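Local coordinates for hypothetical protein, IPT/TIG domain protein (Bacteroides ovatus, PDB 4HW6) that is of unknown function but, with an IPT/TIG domain joined to a six-bladed beta-propeller, may bind carbohydrate as an auxiliary nutrient-binding protein, at residues D162-V167 and M195-D200; I278-T283 and V300-E305. All blocks are in the same frame, centred on the assembly; numbering follows the deposited sequence. Where two conformers were deposited one is given.

Overall arrangement
After the N-terminal IPT/TIG domain the chain enters the propeller, and both contacts lie there. Interaction 1 comes first: strand 164-168, within one antiparallel sheet, packs against strand 195-199 of the next four-stranded sheet, so it joins two neighbouring blades across 27 residues. The chain then runs through two more strands of that second sheet and a further sheet before interaction 2 opens at 278-283. That contact closes on 300-305, inside a single four-stranded sheet, joining the ends of strands 276-280 and 296-301, and the loops beyond, across strand 286-291. The two loops follow in series, neither enclosing nor crossing the other; the centres of interactions 1 and 2 lie about 24 Å apart.

Interaction 1. Residues D162-V167 and M195-D200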
ATOM      1  N   ASP A 162      13.682  17.677   1.410  1.00 15.73           N
ATOM      2  CA  ASP A 162      12.380  18.335   1.291  1.00 17.25           C
ATOM      3  C   ASP A 162      11.496  18.025   2.508  1.00 16.86           C
ATOM      4  O   ASP A 162      11.978  17.484   3.518  1.00 16.92           O
ATOM      5  CB  ASP A 162      11.724  17.948  -0.043  1.00 17.52           C
ATOM      6  CG  ASP A 162      12.663  18.216  -1.257  1.00 21.00           C
ATOM      7  OD1 ASP A 162      13.177  19.324  -1.368  1.00 24.96           O
ATOM      8  OD2 ASP A 162      12.876  17.297  -2.077  1.00 28.18           O
ATOM      9  N   ALA A 163      10.232  18.436   2.454  1.00 15.43           N
ATOM     10  CA  ALA A 163       9.376  18.349   3.631  1.00 15.95           C
ATOM     11  C   ALA A 163       9.034  16.918   4.014  1.00 16.47           C
ATOM     12  O   ALA A 163       8.803  16.052   3.162  1.00 16.92           O
ATOM     13  CB  ALA A 163       8.082  19.136   3.441  1.00 14.40           C
ATOM     14  N   PHE A 164       8.970  16.742   5.326  1.00 15.74           N
ATOM     15  CA  PHE A 164       8.419  15.581   6.009  1.00 15.36           C
ATOM     16  C   PHE A 164       6.905  15.804   6.117  1.00 15.43           C
ATOM     17  O   PHE A 164       6.463  16.861   6.582  1.00 15.67           O
ATOM     18  CB  PHE A 164       9.043  15.564   7.393  1.00 15.77           C
ATOM     19  CG  PHE A 164       8.874  14.280   8.144  1.00 18.41           C
ATOM     20  CD1 PHE A 164       7.629  13.841   8.546  1.00 19.86           C
ATOM     21  CD2 PHE A 164       9.982  13.549   8.497  1.00 19.02           C
ATOM     22  CE1 PHE A 164       7.502  12.668   9.271  1.00 20.39           C
ATOM     23  CE2 PHE A 164       9.861  12.375   9.221  1.00 21.08           C
ATOM     24  CZ  PHE A 164       8.619  11.940   9.605  1.00 20.31           C
ATOM     25  N   ARG A 165       6.116  14.851   5.660  1.00 14.20           N
ATOM     26  CA  ARG A 165       4.657  15.060   5.631  1.00 15.20           C
ATOM     27  C   ARG A 165       3.904  14.062   6.502  1.00 15.61           C
ATOM     28  O   ARG A 165       4.394  12.954   6.781  1.00 15.38           O
ATOM     29  CB  ARG A 165       4.117  14.982   4.192  1.00 15.65           C
ATOM     30  CG  ARG A 165       4.813  15.905   3.189  1.00 16.31           C
ATOM     31  CD  ARG A 165       4.703  17.370   3.547  1.00 16.74           C
ATOM     32  NE  ARG A 165       3.322  17.857   3.591  1.00 15.69           N
ATOM     33  CZ  ARG A 165       2.757  18.674   2.690  1.00 15.95           C
ATOM     34  NH1 ARG A 165       3.426  19.105   1.621  1.00 15.69           N
ATOM     35  NH2 ARG A 165       1.492  19.043   2.845  1.00 16.45           N
ATOM     36  N   HIS A 166       2.715  14.479   6.907  1.00 15.50           N
ATOM     37  CA  HIS A 166       1.828  13.669   7.767  1.00 16.43           C
ATOM     38  C   HIS A 166       0.421  13.693   7.186  1.00 16.30           C
ATOM     39  O   HIS A 166      -0.231  14.739   7.181  1.00 17.73           O
ATOM     40  CB  HIS A 166       1.831  14.238   9.163  1.00 17.77           C
ATOM     41  CG  HIS A 166       0.783  13.669  10.066  1.00 19.39           C
ATOM     42  ND1 HIS A 166       0.245  14.389  11.110  1.00 21.96           N
ATOM     43  CD2 HIS A 166       0.169  12.462  10.087  1.00 20.13           C
ATOM     44  CE1 HIS A 166      -0.654  13.648  11.740  1.00 23.65           C
ATOM     45  NE2 HIS A 166      -0.728  12.474  11.136  1.00 21.28           N
ATOM     46  N   VAL A 167      -0.025  12.536   6.725  1.00 16.47           N
ATOM     47  CA  VAL A 167      -1.364  12.359   6.230  1.00 16.34           C
ATOM     48  C   VAL A 167      -2.230  11.909   7.411  1.00 17.52           C
ATOM     49  O   VAL A 167      -2.028  10.823   7.957  1.00 17.89           O
ATOM     50  CB  VAL A 167      -1.429  11.328   5.090  1.00 16.76           C
ATOM     51  CG1 VAL A 167      -2.855  11.151   4.626  1.00 17.23           C
ATOM     52  CG2 VAL A 167      -0.528  11.730   3.909  1.00 16.73           C
HETATM   53  N   MSE A 195       8.755   7.446  17.203  1.00 17.43           N
HETATM   54  CA  MSE A 195       9.109   7.574  15.784  1.00 16.71           C
HETATM   55  C   MSE A 195      10.617   7.741  15.615  1.00 16.73           C
HETATM   56  O   MSE A 195      11.185   8.618  16.217  1.00 20.25           O
HETATM   57  CB  MSE A 195       8.404   8.792  15.200  1.00 18.70           C
HETATM   58  CG  MSE A 195       8.580   8.969  13.711  1.00 18.98           C
HETATM   59 SE   MSE A 195       7.891  10.739  13.189  0.75 23.04          SE
HETATM   60  CE  MSE A 195       6.000  10.337  13.332  1.00 26.78           C
ATOM     61  N   VAL A 196      11.237   6.905  14.788  1.00 15.25           N
ATOM     62  CA  VAL A 196      12.662   6.979  14.471  1.00 16.38           C
ATOM     63  C   VAL A 196      12.826   7.663  13.127  1.00 14.75           C
ATOM     64  O   VAL A 196      12.087   7.368  12.187  1.00 16.04           O
ATOM     65  CB  VAL A 196      13.271   5.550  14.363  1.00 17.55           C
ATOM     66  CG1 VAL A 196      14.785   5.595  14.189  1.00 20.95           C
ATOM     67  CG2 VAL A 196      12.901   4.727  15.583  1.00 23.19           C
ATOM     68  N   VAL A 197      13.753   8.609  13.039  1.00 14.68           N
ATOM     69  CA  VAL A 197      14.064   9.264  11.771  1.00 14.15           C
ATOM     70  C   VAL A 197      15.584   9.303  11.594  1.00 15.13           C
ATOM     71  O   VAL A 197      16.326   9.728  12.502  1.00 14.92           O
ATOM     72  CB  VAL A 197      13.520  10.702  11.716  1.00 15.60           C
ATOM     73  CG1 VAL A 197      13.873  11.348  10.378  1.00 16.32           C
ATOM     74  CG2 VAL A 197      12.007  10.739  11.946  1.00 17.03           C
ATOM     75  N   VAL A 198      16.037   8.870  10.429  1.00 13.96           N
ATOM     76  CA  VAL A 198      17.452   8.875  10.105  1.00 13.98           C
ATOM     77  C   VAL A 198      17.816  10.191   9.451  1.00 14.12           C
ATOM     78  O   VAL A 198      17.121  10.636   8.544  1.00 15.07           O
ATOM     79  CB  VAL A 198      17.812   7.691   9.176  1.00 14.48           C
ATOM     80  CG1 VAL A 198      19.265   7.823   8.668  1.00 13.53           C
ATOM     81  CG2 VAL A 198      17.631   6.397   9.948  1.00 16.34           C
ATOM     82  N   ASP A 199      18.900  10.824   9.902  1.00 14.65           N
ATOM     83  CA  ASP A 199      19.476  12.002   9.245  1.00 14.99           C
ATOM     84  C   ASP A 199      20.740  11.536   8.526  1.00 16.87           C
ATOM     85  O   ASP A 199      21.664  11.066   9.180  1.00 18.39           O
ATOM     86  CB  ASP A 199      19.854  13.046  10.278  1.00 15.59           C
ATOM     87  CG  ASP A 199      20.346  14.373   9.672  1.00 18.03           C
ATOM     88  OD1 ASP A 199      20.208  14.616   8.435  1.00 18.69           O
ATOM     89  OD2 ASP A 199      20.820  15.226  10.477  1.00 19.95           O
ATOM     90  N   ASP A 200      20.768  11.663   7.203  1.00 15.34           N
ATOM     91  CA  ASP A 200      21.950  11.326   6.398  1.00 16.60           C
ATOM     92  C   ASP A 200      22.841  12.562   6.328  1.00 17.78           C
ATOM     93  O   ASP A 200      22.541  13.511   5.581  1.00 17.66           O
ATOM     94  CB  ASP A 200      21.518  10.870   5.000  1.00 16.83           C
ATOM     95  CG  ASP A 200      22.703  10.598   4.062  1.00 17.30           C
ATOM     96  OD1 ASP A 200      23.884  10.636   4.489  1.00 17.84           O
ATOM     97  OD2 ASP A 200      22.429  10.373   2.872  1.00 20.69           O
TER
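Phe164 reaches from strand 164-168 to the neighbouring sheet and meets Met195 (selenomethionine) and Val197 with the far end of its ring. Its CZ lies 3.8 Å from Met195 SE, and the adjacent CE2 lies 3.8 Å from Val197 CG2. The selenium of Met195 stands 5.0 Å from the centroid of the Phe164 ring and 62° off its normal, an oblique Met-aromatic contact. These two side chains run in opposing directions alongside one another, so the selenium draws level with CZ. Val197 and Phe164 instead point at each other from their two strands, yet CG2 meets the ring obliquely. Branching decides which methyl of Val197 does the touching: with CG1 anti to the backbone N (chi1 180°), CG2 is the one turned to Phe164. The Met195 chain runs extended through SE and bends only at chi3, which swings CE aside and leaves the selenium against CZ. Met195 and Val197 alternate with Val196, so they share the face of their strand that looks at Phe164. Further out, Val158, Lys177 and Thr179 pack around Phe164, Tyr156, Val187 and Phe189 around Met195, and Cys184 against Val197. The backbones are held within their own sheets, Phe164 pairing with Lys177 and Met195 with Phe212. Adjacent propeller blades are therefore joined here by a small, buried contact; with no hydrogen bond or charge across it, it probably rests on dispersion, to which the polarisable selenium would contribute, and on the exclusion of water.

Interaction 2. Residues I278-T283 and V300-E305; sequences IVWHPT and VDYNRE
The Trp280 and Tyr302 side chains run roughly perpendicular to one another, the six-membered ring of the indole lying against the start of the tyrosine side chain. Tyr302 CB sits 3.9 Å from Trp280 CZ3 and 4.1 Å from Trp280 CH2. From CB, a chi1 of 178° swings the tyrosine ring away from the backbone N and on past the indole, which approaches it obliquely through CH2. The ring also meets His236, with the planes at about 45°, and at the tip OH is hydrogen-bonded to Asn239 ND2. The same imidazole packs edge-to-face with Trp280. Beyond Tyr302, the exposed Arg304 stretches from CG to NE and brings NH2 2.7 Å from the backbone O of Thr283, at the edge of the guanidinium; with an N-H...O angle of 119° this bond is weak. The stronger hold on NH2 is its salt bridge to Asp285, while NH1 bonds Gln238. The turn carrying Thr283 is braced from within: Thr283 N donates to His281 ND1 at 3.2 Å. Thr283 OG1 lies 2.9 Å from His281 ND1 in a second hydrogen bond, and is also bonded to Asp285 N. Strand 286-291 runs between the two segments, its Ala287 touching Trp280 and Val300. The contact thus ties the end of the first strand and its following turn to the chain around the end of the third, in the four-stranded up-and-down meander characteristic of a beta-propeller blade.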
ATOM      1  N   ILE A 278      16.513  -1.570   4.441  1.00 12.10           N
ATOM      2  CA  ILE A 278      16.327  -2.853   5.116  1.00 12.41           C
ATOM      3  C   ILE A 278      14.891  -2.952   5.604  1.00 12.66           C
ATOM      4  O   ILE A 278      14.360  -1.996   6.154  1.00 13.68           O
ATOM      5  CB  ILE A 278      17.323  -2.998   6.276  1.00 12.84           C
ATOM      6  CG1 ILE A 278      18.768  -3.004   5.744  1.00 15.00           C
ATOM      7  CG2 ILE A 278      17.083  -4.321   7.040  1.00 12.98           C
ATOM      8  CD1 ILE A 278      19.832  -2.902   6.822  1.00 17.18           C
ATOM      9  N   VAL A 279      14.255  -4.095   5.356  1.00 12.79           N
ATOM     10  CA  VAL A 279      12.892  -4.336   5.808  1.00 11.93           C
ATOM     11  C   VAL A 279      12.805  -5.727   6.448  1.00 12.77           C
ATOM     12  O   VAL A 279      13.066  -6.742   5.784  1.00 12.47           O
ATOM     13  CB  VAL A 279      11.843  -4.262   4.654  1.00 12.50           C
ATOM     14  CG1 VAL A 279      10.448  -4.297   5.246  1.00 12.16           C
ATOM     15  CG2 VAL A 279      12.036  -3.031   3.752  1.00 13.15           C
ATOM     16  N   TRP A 280      12.430  -5.773   7.725  1.00 13.16           N
ATOM     17  CA  TRP A 280      12.233  -7.032   8.434  1.00 13.61           C
ATOM     18  C   TRP A 280      10.979  -7.756   7.929  1.00 13.51           C
ATOM     19  O   TRP A 280       9.910  -7.156   7.755  1.00 14.04           O
ATOM     20  CB  TRP A 280      12.160  -6.823   9.960  1.00 14.52           C
ATOM     21  CG  TRP A 280      13.491  -6.562  10.553  1.00 14.25           C
ATOM     22  CD1 TRP A 280      14.006  -5.350  10.910  1.00 15.01           C
ATOM     23  CD2 TRP A 280      14.528  -7.512  10.720  1.00 14.53           C
ATOM     24  NE1 TRP A 280      15.295  -5.500  11.377  1.00 14.35           N
ATOM     25  CE2 TRP A 280      15.653  -6.818  11.232  1.00 14.70           C
ATOM     26  CE3 TRP A 280      14.622  -8.891  10.496  1.00 14.27           C
ATOM     27  CZ2 TRP A 280      16.847  -7.468  11.531  1.00 15.81           C
ATOM     28  CZ3 TRP A 280      15.822  -9.521  10.763  1.00 16.18           C
ATOM     29  CH2 TRP A 280      16.913  -8.808  11.287  1.00 14.22           C
ATOM     30  N   HIS A 281      11.102  -9.064   7.712  1.00 13.45           N
ATOM     31  CA  HIS A 281       9.926  -9.888   7.537  1.00 13.26           C
ATOM     32  C   HIS A 281       9.086  -9.786   8.801  1.00 14.81           C
ATOM     33  O   HIS A 281       9.634  -9.654   9.885  1.00 15.15           O
ATOM     34  CB  HIS A 281      10.304 -11.345   7.299  1.00 13.96           C
ATOM     35  CG  HIS A 281       9.163 -12.207   6.850  1.00 13.98           C
ATOM     36  ND1 HIS A 281       8.385 -12.946   7.723  1.00 15.21           N
ATOM     37  CD2 HIS A 281       8.678 -12.456   5.610  1.00 13.67           C
ATOM     38  CE1 HIS A 281       7.473 -13.609   7.029  1.00 16.96           C
ATOM     39  NE2 HIS A 281       7.626 -13.320   5.745  1.00 15.11           N
ATOM     40  N   PRO A 282       7.742  -9.848   8.668  1.00 16.48           N
ATOM     41  CA  PRO A 282       6.933  -9.672   9.865  1.00 18.39           C
ATOM     42  C   PRO A 282       7.228 -10.675  10.981  1.00 19.12           C
ATOM     43  O   PRO A 282       7.066 -10.352  12.153  1.00 21.74           O
ATOM     44  CB  PRO A 282       5.505  -9.815   9.337  1.00 19.40           C
ATOM     45  CG  PRO A 282       5.594  -9.275   7.951  1.00 20.37           C
ATOM     46  CD  PRO A 282       6.937  -9.742   7.441  1.00 17.59           C
ATOM     47  N   THR A 283       7.675 -11.878  10.639  1.00 16.67           N
ATOM     48  CA  THR A 283       8.069 -12.862  11.661  1.00 17.59           C
ATOM     49  C   THR A 283       9.331 -12.482  12.447  1.00 18.03           C
ATOM     50  O   THR A 283       9.564 -12.995  13.548  1.00 19.25           O
ATOM     51  CB  THR A 283       8.369 -14.240  11.035  1.00 18.53           C
ATOM     52  OG1 THR A 283       9.455 -14.120  10.111  1.00 17.38           O
ATOM     53  CG2 THR A 283       7.147 -14.799  10.323  1.00 19.26           C
ATOM     54  N   VAL A 300      19.048 -11.298   4.712  1.00 13.74           N
ATOM     55  CA  VAL A 300      19.903 -11.537   5.880  1.00 13.75           C
ATOM     56  C   VAL A 300      19.073 -12.258   6.950  1.00 14.48           C
ATOM     57  O   VAL A 300      18.026 -11.776   7.389  1.00 15.00           O
ATOM     58  CB  VAL A 300      20.562 -10.246   6.393  1.00 12.79           C
ATOM     59  CG1 VAL A 300      19.525  -9.167   6.722  1.00 13.21           C
ATOM     60  CG2 VAL A 300      21.463 -10.581   7.580  1.00 13.42           C
ATOM     61  N   ASP A 301      19.499 -13.453   7.313  1.00 15.12           N
ATOM     62  CA  ASP A 301      18.800 -14.256   8.298  1.00 17.12           C
ATOM     63  C   ASP A 301      19.151 -13.834   9.720  1.00 17.82           C
ATOM     64  O   ASP A 301      20.273 -13.393   9.988  1.00 18.44           O
ATOM     65  CB  ASP A 301      19.143 -15.740   8.114  1.00 18.27           C
ATOM     66  CG  ASP A 301      18.545 -16.343   6.831  1.00 24.75           C
ATOM     67  OD1 ASP A 301      17.419 -16.000   6.465  1.00 23.99           O
ATOM     68  OD2 ASP A 301      19.205 -17.183   6.201  1.00 31.08           O
ATOM     69  N   TYR A 302      18.175 -13.985  10.612  1.00 16.97           N
ATOM     70  CA  TYR A 302      18.318 -13.696  12.042  1.00 17.02           C
ATOM     71  C   TYR A 302      18.274 -14.990  12.826  1.00 17.35           C
ATOM     72  O   TYR A 302      17.328 -15.771  12.689  1.00 19.23           O
ATOM     73  CB  TYR A 302      17.217 -12.721  12.497  1.00 16.17           C
ATOM     74  CG  TYR A 302      17.245 -12.390  13.959  1.00 17.52           C
ATOM     75  CD1 TYR A 302      18.196 -11.519  14.475  1.00 17.47           C
ATOM     76  CD2 TYR A 302      16.309 -12.924  14.830  1.00 17.57           C
ATOM     77  CE1 TYR A 302      18.231 -11.214  15.811  1.00 17.59           C
ATOM     78  CE2 TYR A 302      16.326 -12.619  16.175  1.00 19.18           C
ATOM     79  CZ  TYR A 302      17.289 -11.754  16.665  1.00 19.30           C
ATOM     80  OH  TYR A 302      17.289 -11.468  18.009  1.00 18.54           O
ATOM     81  N   ASN A 303      19.315 -15.239  13.627  1.00 17.95           N
ATOM     82  CA  ASN A 303      19.360 -16.411  14.488  1.00 19.65           C
ATOM     83  C   ASN A 303      18.807 -16.008  15.836  1.00 21.95           C
ATOM     84  O   ASN A 303      19.427 -15.215  16.548  1.00 22.03           O
ATOM     85  CB  ASN A 303      20.798 -16.923  14.637  1.00 22.71           C
ATOM     86  CG  ASN A 303      20.904 -18.156  15.537  1.00 25.06           C
ATOM     87  OD1 ASN A 303      20.287 -18.242  16.609  1.00 25.02           O
ATOM     88  ND2 ASN A 303      21.698 -19.122  15.100  1.00 28.46           N
ATOM     89  N   ARG A 304      17.661 -16.565  16.198  1.00 22.56           N
ATOM     90  CA  ARG A 304      16.993 -16.180  17.444  1.00 26.40           C
ATOM     91  C   ARG A 304      17.724 -16.540  18.697  1.00 26.11           C
ATOM     92  O   ARG A 304      17.637 -15.818  19.685  1.00 28.36           O
ATOM     93  CB  ARG A 304      15.645 -16.845  17.560  1.00 31.03           C
ATOM     94  CG  ARG A 304      14.663 -16.165  16.699  1.00 31.48           C
ATOM     95  CD  ARG A 304      13.259 -16.538  17.065  1.00 30.27           C
ATOM     96  NE  ARG A 304      12.530 -15.979  15.965  1.00 26.90           N
ATOM     97  CZ  ARG A 304      12.137 -14.719  15.878  1.00 26.71           C
ATOM     98  NH1 ARG A 304      12.299 -13.869  16.887  1.00 23.41           N
ATOM     99  NH2 ARG A 304      11.534 -14.331  14.777  1.00 24.04           N
ATOM    100  N   GLU A 305      18.408 -17.673  18.673  1.00 27.17           N
ATOM    101  CA  GLU A 305      19.126 -18.132  19.851  0.50 30.60           C
ATOM    102  C   GLU A 305      20.337 -17.239  20.130  1.00 28.99           C
ATOM    103  O   GLU A 305      20.527 -16.796  21.251  1.00 30.09           O
ATOM    104  CB  GLU A 305      19.546 -19.598  19.692  0.50 34.93           C
ATOM    105  CG  GLU A 305      18.372 -20.553  19.543  0.50 39.91           C
ATOM    106  CD  GLU A 305      18.755 -22.003  19.794  0.50 46.95           C
ATOM    107  OE1 GLU A 305      19.951 -22.349  19.645  0.50 52.96           O
ATOM    108  OE2 GLU A 305      17.859 -22.801  20.144  0.50 50.60           O
TER